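Local structure of triacylglycerol lipase (Clostridium botulinum, 5AH1) at residues A[109-115]-A[440-445]; A[189-194]-A[317-323]. The protein hydrolyses ester bonds, probably those of triacylglycerols, and also degrades synthetic polyesters. All coordinates share one frame; numbering follows the deposited sequence. Where two conformers were deposited one is given.

In the fold
From the N terminus the chain passes strand 80-83 and reaches helix 106-112, whose end enters contact 1 and leads into the edge strand 117-120. Contact 1 closes a long loop, since its partner 440-445 lies on helix 437-448 near the end of the chain. Contact 2 is nested inside that loop. It joins helix 183-197, which follows strand 176-181, to the connection between helix 310-317 and strand 327-331. Contact 1 thus pairs two helix segments, and contact 2 ties a helix to a loop. The contact centres are about 27 Å apart, and the two do not touch.

Contact 1: A[109-115]-A[440-445]; sequences KLNASGH and YMDYAS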
ATOM      1  N   LYS A 109       3.078 -18.843  -6.317  1.00 15.07           N
ATOM      2  CA  LYS A 109       3.779 -19.655  -5.324  1.00 14.76           C
ATOM      3  C   LYS A 109       2.880 -19.969  -4.140  1.00 15.32           C
ATOM      4  O   LYS A 109       2.885 -21.088  -3.617  1.00 15.92           O
ATOM      5  CB  LYS A 109       5.050 -18.943  -4.853  1.00 16.23           C
ATOM      6  CG  LYS A 109       6.088 -18.726  -5.937  1.00 17.43           C
ATOM      7  CD  LYS A 109       6.510 -20.018  -6.606  1.00 19.39           C
ATOM      8  CE  LYS A 109       7.585 -19.760  -7.653  1.00 20.97           C
ATOM      9  NZ  LYS A 109       8.037 -21.014  -8.317  1.00 23.29           N
ATOM     10  N   LEU A 110       2.102 -18.989  -3.716  1.00 14.24           N
ATOM     11  CA  LEU A 110       1.172 -19.186  -2.622  1.00 13.49           C
ATOM     12  C   LEU A 110       0.105 -20.209  -2.994  1.00 14.38           C
ATOM     13  O   LEU A 110      -0.129 -21.162  -2.265  1.00 14.95           O
ATOM     14  CB  LEU A 110       0.539 -17.848  -2.245  1.00 13.36           C
ATOM     15  CG  LEU A 110       1.453 -16.937  -1.432  1.00 14.19           C
ATOM     16  CD1 LEU A 110       1.011 -15.470  -1.499  1.00 13.84           C
ATOM     17  CD2 LEU A 110       1.501 -17.432   0.009  1.00 14.98           C
ATOM     18  N   ASN A 111      -0.526 -20.035  -4.145  1.00 13.63           N
ATOM     19  CA  ASN A 111      -1.528 -21.000  -4.577  1.00 14.08           C
ATOM     20  C   ASN A 111      -0.951 -22.399  -4.735  1.00 15.66           C
ATOM     21  O   ASN A 111      -1.591 -23.387  -4.366  1.00 16.76           O
ATOM     22  CB  ASN A 111      -2.203 -20.545  -5.867  1.00 13.52           C
ATOM     23  CG  ASN A 111      -3.204 -19.432  -5.625  1.00 13.63           C
ATOM     24  OD1 ASN A 111      -4.221 -19.638  -4.982  1.00 14.05           O
ATOM     25  ND2 ASN A 111      -2.919 -18.252  -6.133  1.00 15.02           N
ATOM     26  N   ALA A 112       0.267 -22.495  -5.254  1.00 16.62           N
ATOM     27  CA  ALA A 112       0.884 -23.805  -5.481  1.00 18.68           C
ATOM     28  C   ALA A 112       1.156 -24.548  -4.171  1.00 20.04           C
ATOM     29  O   ALA A 112       1.200 -25.785  -4.141  1.00 21.33           O
ATOM     30  CB  ALA A 112       2.169 -23.646  -6.280  1.00 19.74           C
ATOM     31  N   SER A 113       1.339 -23.798  -3.089  1.00 19.96           N
ATOM     32  CA  SER A 113       1.621 -24.383  -1.786  1.00 20.91           C
ATOM     33  C   SER A 113       0.378 -24.464  -0.899  1.00 20.60           C
ATOM     34  O   SER A 113       0.487 -24.681   0.303  1.00 21.34           O
ATOM     35  CB  SER A 113       2.762 -23.636  -1.084  1.00 22.24           C
ATOM     36  OG  SER A 113       2.530 -22.240  -1.006  1.00 25.39           O
ATOM     37  N   GLY A 114      -0.798 -24.307  -1.503  1.00 19.34           N
ATOM     38  CA  GLY A 114      -2.046 -24.547  -0.806  1.00 19.36           C
ATOM     39  C   GLY A 114      -2.645 -23.341  -0.096  1.00 18.37           C
ATOM     40  O   GLY A 114      -3.511 -23.508   0.769  1.00 20.50           O
ATOM     41  N   HIS A 115      -2.197 -22.137  -0.455  1.00 15.78           N
ATOM     42  CA  HIS A 115      -2.704 -20.907   0.142  1.00 15.56           C
ATOM     43  C   HIS A 115      -3.459 -20.136  -0.934  1.00 14.55           C
ATOM     44  O   HIS A 115      -2.851 -19.443  -1.754  1.00 14.66           O
ATOM     45  CB  HIS A 115      -1.547 -20.084   0.708  1.00 16.43           C
ATOM     46  CG  HIS A 115      -0.615 -20.869   1.581  1.00 17.96           C
ATOM     47  ND1 HIS A 115      -0.963 -21.305   2.841  1.00 18.88           N
ATOM     48  CD2 HIS A 115       0.660 -21.280   1.382  1.00 18.34           C
ATOM     49  CE1 HIS A 115       0.052 -21.965   3.374  1.00 18.71           C
ATOM     50  NE2 HIS A 115       1.050 -21.962   2.509  1.00 19.44           N
ATOM     51  N   TYR A 440       6.355 -15.158   2.690  1.00  9.72           N
ATOM     52  CA  TYR A 440       4.934 -15.051   2.397  1.00  9.76           C
ATOM     53  C   TYR A 440       4.180 -16.368   2.589  1.00 10.34           C
ATOM     54  O   TYR A 440       3.052 -16.367   3.081  1.00 10.36           O
ATOM     55  CB  TYR A 440       4.708 -14.492   0.990  1.00  9.60           C
ATOM     56  CG  TYR A 440       4.904 -13.003   0.938  1.00  9.57           C
ATOM     57  CD1 TYR A 440       6.150 -12.450   0.697  1.00  9.62           C
ATOM     58  CD2 TYR A 440       3.840 -12.147   1.185  1.00 10.60           C
ATOM     59  CE1 TYR A 440       6.328 -11.084   0.680  1.00  9.70           C
ATOM     60  CE2 TYR A 440       4.008 -10.776   1.163  1.00 10.88           C
ATOM     61  CZ  TYR A 440       5.256 -10.259   0.920  1.00  9.93           C
ATOM     62  OH  TYR A 440       5.412  -8.892   0.912  1.00 10.93           O
ATOM     63  N   MET A 441       4.792 -17.492   2.218  1.00 11.77           N
ATOM     64  CA  MET A 441       4.153 -18.789   2.430  1.00 12.20           C
ATOM     65  C   MET A 441       3.972 -19.068   3.925  1.00 11.36           C
ATOM     66  O   MET A 441       2.912 -19.540   4.354  1.00 11.72           O
ATOM     67  CB  MET A 441       4.937 -19.891   1.713  1.00 15.81           C
ATOM     68  CG  MET A 441       4.755 -19.773   0.182  1.00 19.68           C
ATOM     69  SD  MET A 441       5.566 -20.998  -0.807  1.00 24.73           S
ATOM     70  CE  MET A 441       7.244 -20.473  -0.600  1.00 24.39           C
ATOM     71  N   ASP A 442       4.994 -18.752   4.718  1.00 10.84           N
ATOM     72  CA  ASP A 442       4.896 -18.907   6.160  1.00 11.55           C
ATOM     73  C   ASP A 442       3.862 -17.965   6.754  1.00 10.15           C
ATOM     74  O   ASP A 442       3.174 -18.327   7.699  1.00 10.46           O
ATOM     75  CB  ASP A 442       6.257 -18.699   6.836  1.00 12.89           C
ATOM     76  CG  ASP A 442       7.191 -19.884   6.650  1.00 16.42           C
ATOM     77  OD1 ASP A 442       6.736 -20.952   6.180  1.00 17.69           O
ATOM     78  OD2 ASP A 442       8.389 -19.738   6.977  1.00 17.45           O
ATOM     79  N   TYR A 443       3.738 -16.754   6.210  1.00  9.23           N
ATOM     80  CA  TYR A 443       2.739 -15.828   6.731  1.00  9.20           C
ATOM     81  C   TYR A 443       1.337 -16.320   6.404  1.00  8.57           C
ATOM     82  O   TYR A 443       0.435 -16.214   7.230  1.00  9.31           O
ATOM     83  CB  TYR A 443       2.926 -14.416   6.181  1.00  8.88           C
ATOM     84  CG  TYR A 443       2.143 -13.341   6.910  1.00  8.85           C
ATOM     85  CD1 TYR A 443       1.922 -13.403   8.282  1.00  9.09           C
ATOM     86  CD2 TYR A 443       1.666 -12.233   6.231  1.00  9.53           C
ATOM     87  CE1 TYR A 443       1.242 -12.410   8.943  1.00  8.86           C
ATOM     88  CE2 TYR A 443       0.988 -11.233   6.897  1.00  8.75           C
ATOM     89  CZ  TYR A 443       0.778 -11.325   8.246  1.00  8.74           C
ATOM     90  OH  TYR A 443       0.131 -10.322   8.945  1.00  9.36           O
ATOM     91  N   ALA A 444       1.153 -16.859   5.201  1.00  9.15           N
ATOM     92  CA  ALA A 444      -0.154 -17.399   4.829  1.00  9.57           C
ATOM     93  C   ALA A 444      -0.528 -18.522   5.791  1.00  9.17           C
ATOM     94  O   ALA A 444      -1.668 -18.608   6.227  1.00 10.10           O
ATOM     95  CB  ALA A 444      -0.155 -17.914   3.400  1.00 10.03           C
ATOM     96  N   SER A 445       0.431 -19.391   6.092  0.68 10.71           N
ATOM     97  CA  SER A 445       0.201 -20.472   7.056  0.68 10.95           C
ATOM     98  C   SER A 445      -0.203 -19.884   8.418  0.68  9.96           C
ATOM     99  O   SER A 445      -1.175 -20.328   9.042  0.68 11.30           O
ATOM    100  CB  SER A 445       1.439 -21.353   7.208  0.68 11.69           C
ATOM    101  OG  SER A 445       1.700 -22.090   6.022  0.68 12.83           O
TER
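Met441 lays its side chain against the end of helix 106-112. Its extended chi2 (-179°) carries SD out to Ser113, and the chain bends only beyond the sulfur, at chi3. Met441 SD comes 3.3 Å from Ser113 OG and 3.9 Å from the backbone O of Lys109. Ser113 OG also lies near the O atoms of Lys109 and Leu110.

His115 packs on helix 437-448 one turn further along, at Ala444. Ala444 CB sits over one face of the His115 imidazole, 3.7 Å from the ring centroid and 24° off the normal, as a CH-pi contact. Ser113 O lies over the opposite face, so the ring is sandwiched. The backbone O of Met441 approaches the same ring obliquely, 3.6 Å from His115 NE2.

The turn that brings His115 here is a Schellman motif. Gly114, at positive phi, is its C-prime residue, and His115 N bonds to Leu110 O. In the alpha/beta-hydrolase fold this turn leads from helix 106-112 into edge strand 117-120, and helix 437-448 packs beside it.

Leu110 sets one methyl, CD2, against Met441 and Ala444. Leu110 CD2 touches Ala444 CB at 3.8 Å and Tyr440 O at 3.6 Å. The phenol of Tyr440 leads away to bond Ile429 O.

Contact 2: A[189-194]-A[317-323]; sequences RTLTQL and NTWVKAQ
Arg189 reaches from helix 183-197 to the loop 317-323 and bonds it twice through NH2. Arg189 NH2 donates to Asn317 OD1 at 2.8 Å. It also donates to Val320 O, at a longer 3.3 Å. Both acceptors lie at the edge of the guanidinium, near its plane. The amide of Asn317 is turned 51° from that plane, and NH2 stands above its carbonyl plane.

Gln193 makes the second polar link. Gln193 OE1 accepts a bond from Lys321 N at 2.9 Å, with an N-H...O angle of 164°. It also takes a weak one from Gln323 NE2. CG lies anti to the backbone N (chi1 173°), and the bend at chi2 then turns the amide toward the loop.

Val320 packs between these links, and the Trp319 ring lies beside them. Val320 CG1 rests 3.6 Å from Arg189 CB. Its CG2 lies over the centre of one face of the Trp319 ring. Leu194 CD2 meets that ring at its edge, 3.9 Å from Trp319 CZ3, while Thr190 CG2 and Gln193 CG approach obliquely.

Two waters bridge the segments. One joins Arg189 NE to Val320 O, and a second donates to both Arg189 O and Lys321 O. Another water is bound by Arg189 NH1 near Asn317 OD1. Farther out, Asn231 OD1 accepts from Arg189 NH1, and Asn231 O and Leu397 O hold Asn317 ND2. Glu197 OE2 accepts from Gln323 NE2.

Helix 183-197 follows strand 176-181 through a GxSxG pattern, consistent with the nucleophile elbow of alpha/beta-hydrolases. The contact fastens the loop before strand 327-331 to this helix. Neutral amide and backbone oxygens and water probably stabilise the charge of this buried guanidinium.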
ATOM      1  N   ARG A 189      -7.475  -0.841   5.164  1.00  6.44           N
ATOM      2  CA  ARG A 189      -8.101  -0.350   6.393  1.00  6.28           C
ATOM      3  C   ARG A 189      -9.400   0.355   6.055  1.00  6.04           C
ATOM      4  O   ARG A 189     -10.406   0.213   6.727  1.00  6.56           O
ATOM      5  CB  ARG A 189      -7.177   0.592   7.149  1.00  6.91           C
ATOM      6  CG  ARG A 189      -5.994  -0.060   7.880  1.00  7.12           C
ATOM      7  CD  ARG A 189      -4.997   0.977   8.385  1.00  6.57           C
ATOM      8  NE  ARG A 189      -5.689   2.041   9.116  1.00  6.87           N
ATOM      9  CZ  ARG A 189      -5.375   3.332   9.062  1.00  6.78           C
ATOM     10  NH1 ARG A 189      -4.266   3.719   8.448  1.00  7.45           N
ATOM     11  NH2 ARG A 189      -6.150   4.210   9.670  1.00  7.57           N
ATOM     12  N   THR A 190      -9.348   1.166   5.003  1.00  6.28           N
ATOM     13  CA  THR A 190     -10.474   2.010   4.567  1.00  6.83           C
ATOM     14  C   THR A 190     -11.628   1.135   4.060  1.00  6.38           C
ATOM     15  O   THR A 190     -12.789   1.342   4.413  1.00  7.02           O
ATOM     16  CB  THR A 190     -10.035   3.001   3.471  1.00  7.37           C
ATOM     17  OG1 THR A 190      -8.975   3.809   3.985  1.00  7.45           O
ATOM     18  CG2 THR A 190     -11.167   3.919   3.022  1.00  8.04           C
ATOM     19  N   LEU A 191     -11.319   0.128   3.247  1.00  6.75           N
ATOM     20  CA  LEU A 191     -12.355  -0.791   2.797  1.00  6.47           C
ATOM     21  C   LEU A 191     -13.012  -1.485   3.986  1.00  6.08           C
ATOM     22  O   LEU A 191     -14.236  -1.618   4.034  1.00  6.87           O
ATOM     23  CB  LEU A 191     -11.771  -1.843   1.852  1.00  7.22           C
ATOM     24  CG  LEU A 191     -12.787  -2.890   1.387  1.00  8.26           C
ATOM     25  CD1 LEU A 191     -13.762  -2.306   0.409  1.00  9.94           C
ATOM     26  CD2 LEU A 191     -12.113  -4.113   0.763  1.00  9.82           C
ATOM     27  N   THR A 192     -12.215  -1.919   4.951  1.00  7.05           N
ATOM     28  CA  THR A 192     -12.755  -2.647   6.097  1.00  7.53           C
ATOM     29  C   THR A 192     -13.685  -1.740   6.922  1.00  6.64           C
ATOM     30  O   THR A 192     -14.760  -2.150   7.359  1.00  7.03           O
ATOM     31  CB  THR A 192     -11.614  -3.232   6.951  1.00  8.67           C
ATOM     32  OG1 THR A 192     -10.837  -4.126   6.142  1.00  8.25           O
ATOM     33  CG2 THR A 192     -12.168  -3.973   8.143  1.00  9.66           C
ATOM     34  N   GLN A 193     -13.325  -0.462   7.032  1.00  7.01           N
ATOM     35  CA  GLN A 193     -14.132   0.527   7.733  1.00  7.35           C
ATOM     36  C   GLN A 193     -15.480   0.709   7.035  1.00  6.97           C
ATOM     37  O   GLN A 193     -16.542   0.675   7.657  1.00  7.82           O
ATOM     38  CB  GLN A 193     -13.393   1.858   7.793  1.00  7.71           C
ATOM     39  CG  GLN A 193     -14.220   2.992   8.365  1.00  8.00           C
ATOM     40  CD  GLN A 193     -14.501   2.844   9.832  1.00  8.94           C
ATOM     41  OE1 GLN A 193     -13.705   2.272  10.589  1.00  8.76           O
ATOM     42  NE2 GLN A 193     -15.653   3.341  10.243  1.00  9.53           N
ATOM     43  N   LEU A 194     -15.433   0.919   5.724  1.00  6.50           N
ATOM     44  CA  LEU A 194     -16.647   1.120   4.951  1.00  7.06           C
ATOM     45  C   LEU A 194     -17.538  -0.123   4.955  1.00  7.38           C
ATOM     46  O   LEU A 194     -18.746  -0.023   5.153  1.00  7.82           O
ATOM     47  CB  LEU A 194     -16.296   1.529   3.514  1.00  7.64           C
ATOM     48  CG  LEU A 194     -15.772   2.967   3.368  1.00  8.54           C
ATOM     49  CD1 LEU A 194     -15.249   3.215   1.975  1.00  9.79           C
ATOM     50  CD2 LEU A 194     -16.846   4.006   3.711  1.00  8.87           C
ATOM     51  N   ASN A 317      -7.219   8.684   9.552  1.00  6.23           N
ATOM     52  CA  ASN A 317      -7.245   8.002  10.823  1.00  6.30           C
ATOM     53  C   ASN A 317      -8.394   8.449  11.720  1.00  6.46           C
ATOM     54  O   ASN A 317      -8.783   7.704  12.625  1.00  8.03           O
ATOM     55  CB  ASN A 317      -5.927   8.205  11.543  1.00  6.11           C
ATOM     56  CG  ASN A 317      -4.764   7.545  10.852  1.00  5.86           C
ATOM     57  OD1 ASN A 317      -4.946   6.716   9.954  1.00  7.12           O
ATOM     58  ND2 ASN A 317      -3.546   7.861  11.304  1.00  6.59           N
ATOM     59  N   THR A 318      -8.896   9.670  11.522  1.00  6.94           N
ATOM     60  CA  THR A 318      -9.976  10.147  12.366  1.00  7.05           C
ATOM     61  C   THR A 318     -11.303   9.423  12.120  1.00  7.92           C
ATOM     62  O   THR A 318     -12.216   9.547  12.928  1.00  9.66           O
ATOM     63  CB  THR A 318     -10.195  11.672  12.260  1.00  8.80           C
ATOM     64  OG1 THR A 318     -10.679  11.986  10.956  1.00  9.26           O
ATOM     65  CG2 THR A 318      -8.920  12.429  12.600  1.00 10.00           C
ATOM     66  N   TRP A 319     -11.393   8.630  11.049  1.00  7.59           N
ATOM     67  CA  TRP A 319     -12.615   7.857  10.804  1.00  7.86           C
ATOM     68  C   TRP A 319     -12.370   6.398  10.416  1.00  7.20           C
ATOM     69  O   TRP A 319     -13.287   5.590  10.521  1.00  9.46           O
ATOM     70  CB  TRP A 319     -13.515   8.550   9.777  1.00  8.48           C
ATOM     71  CG  TRP A 319     -12.999   8.554   8.368  1.00  8.58           C
ATOM     72  CD1 TRP A 319     -12.074   9.396   7.829  1.00  9.32           C
ATOM     73  CD2 TRP A 319     -13.380   7.647   7.316  1.00  8.53           C
ATOM     74  NE1 TRP A 319     -11.854   9.069   6.506  1.00  9.05           N
ATOM     75  CE2 TRP A 319     -12.650   8.000   6.169  1.00  8.72           C
ATOM     76  CE3 TRP A 319     -14.268   6.571   7.248  1.00  9.30           C
ATOM     77  CZ2 TRP A 319     -12.777   7.306   4.967  1.00  8.94           C
ATOM     78  CZ3 TRP A 319     -14.411   5.910   6.045  1.00  9.05           C
ATOM     79  CH2 TRP A 319     -13.667   6.264   4.928  1.00  8.91           C
ATOM     80  N   VAL A 320     -11.158   6.063   9.984  1.00  7.08           N
ATOM     81  CA  VAL A 320     -10.864   4.686   9.610  1.00  7.01           C
ATOM     82  C   VAL A 320     -10.260   3.979  10.823  1.00  8.08           C
ATOM     83  O   VAL A 320      -9.070   4.108  11.104  1.00  7.87           O
ATOM     84  CB  VAL A 320      -9.942   4.619   8.363  1.00  7.38           C
ATOM     85  CG1 VAL A 320      -9.550   3.196   8.049  1.00  7.98           C
ATOM     86  CG2 VAL A 320     -10.635   5.238   7.165  1.00  7.65           C
ATOM     87  N   LYS A 321     -11.099   3.228  11.537  1.00  8.24           N
ATOM     88  CA  LYS A 321     -10.710   2.618  12.806  1.00  9.33           C
ATOM     89  C   LYS A 321     -10.552   1.123  12.681  1.00  8.48           C
ATOM     90  O   LYS A 321     -11.097   0.480  11.773  1.00  9.29           O
ATOM     91  CB  LYS A 321     -11.723   2.942  13.899  1.00 11.50           C
ATOM     92  CG  LYS A 321     -13.043   2.246  13.794  1.00 16.05           C
ATOM     93  CD  LYS A 321     -13.992   2.626  14.923  1.00 20.10           C
ATOM     94  CE  LYS A 321     -13.813   1.770  16.141  1.00 23.59           C
ATOM     95  NZ  LYS A 321     -14.917   2.047  17.116  1.00 24.71           N
ATOM     96  N   ALA A 322      -9.783   0.569  13.610  1.00  8.34           N
ATOM     97  CA  ALA A 322      -9.668  -0.876  13.733  1.00  8.18           C
ATOM     98  C   ALA A 322     -10.989  -1.422  14.251  1.00  8.34           C
ATOM     99  O   ALA A 322     -11.451  -1.044  15.335  1.00  9.44           O
ATOM    100  CB  ALA A 322      -8.538  -1.254  14.694  1.00  9.91           C
ATOM    101  N   GLN A 323     -11.609  -2.295  13.466  1.00  7.91           N
ATOM    102  CA  GLN A 323     -12.892  -2.886  13.822  1.00  8.02           C
ATOM    103  C   GLN A 323     -12.706  -4.000  14.849  1.00  9.69           C
ATOM    104  O   GLN A 323     -11.706  -4.714  14.827  1.00 10.09           O
ATOM    105  CB  GLN A 323     -13.550  -3.409  12.546  1.00  8.43           C
ATOM    106  CG  GLN A 323     -13.898  -2.289  11.559  1.00  9.63           C
ATOM    107  CD  GLN A 323     -14.962  -1.358  12.112  1.00  9.71           C
ATOM    108  OE1 GLN A 323     -15.940  -1.802  12.715  1.00 11.27           O
ATOM    109  NE2 GLN A 323     -14.781  -0.062  11.923  1.00 10.29           N
TER
HETATM  110  O   HOH W   1      -3.530   6.553   7.477  1.00  7.53           O
HETATM  111  O   HOH W   2     -10.271  -0.888   9.477  1.00 10.11           O
HETATM  112  O   HOH W   3      -7.499   1.683  11.367  1.00 10.40           O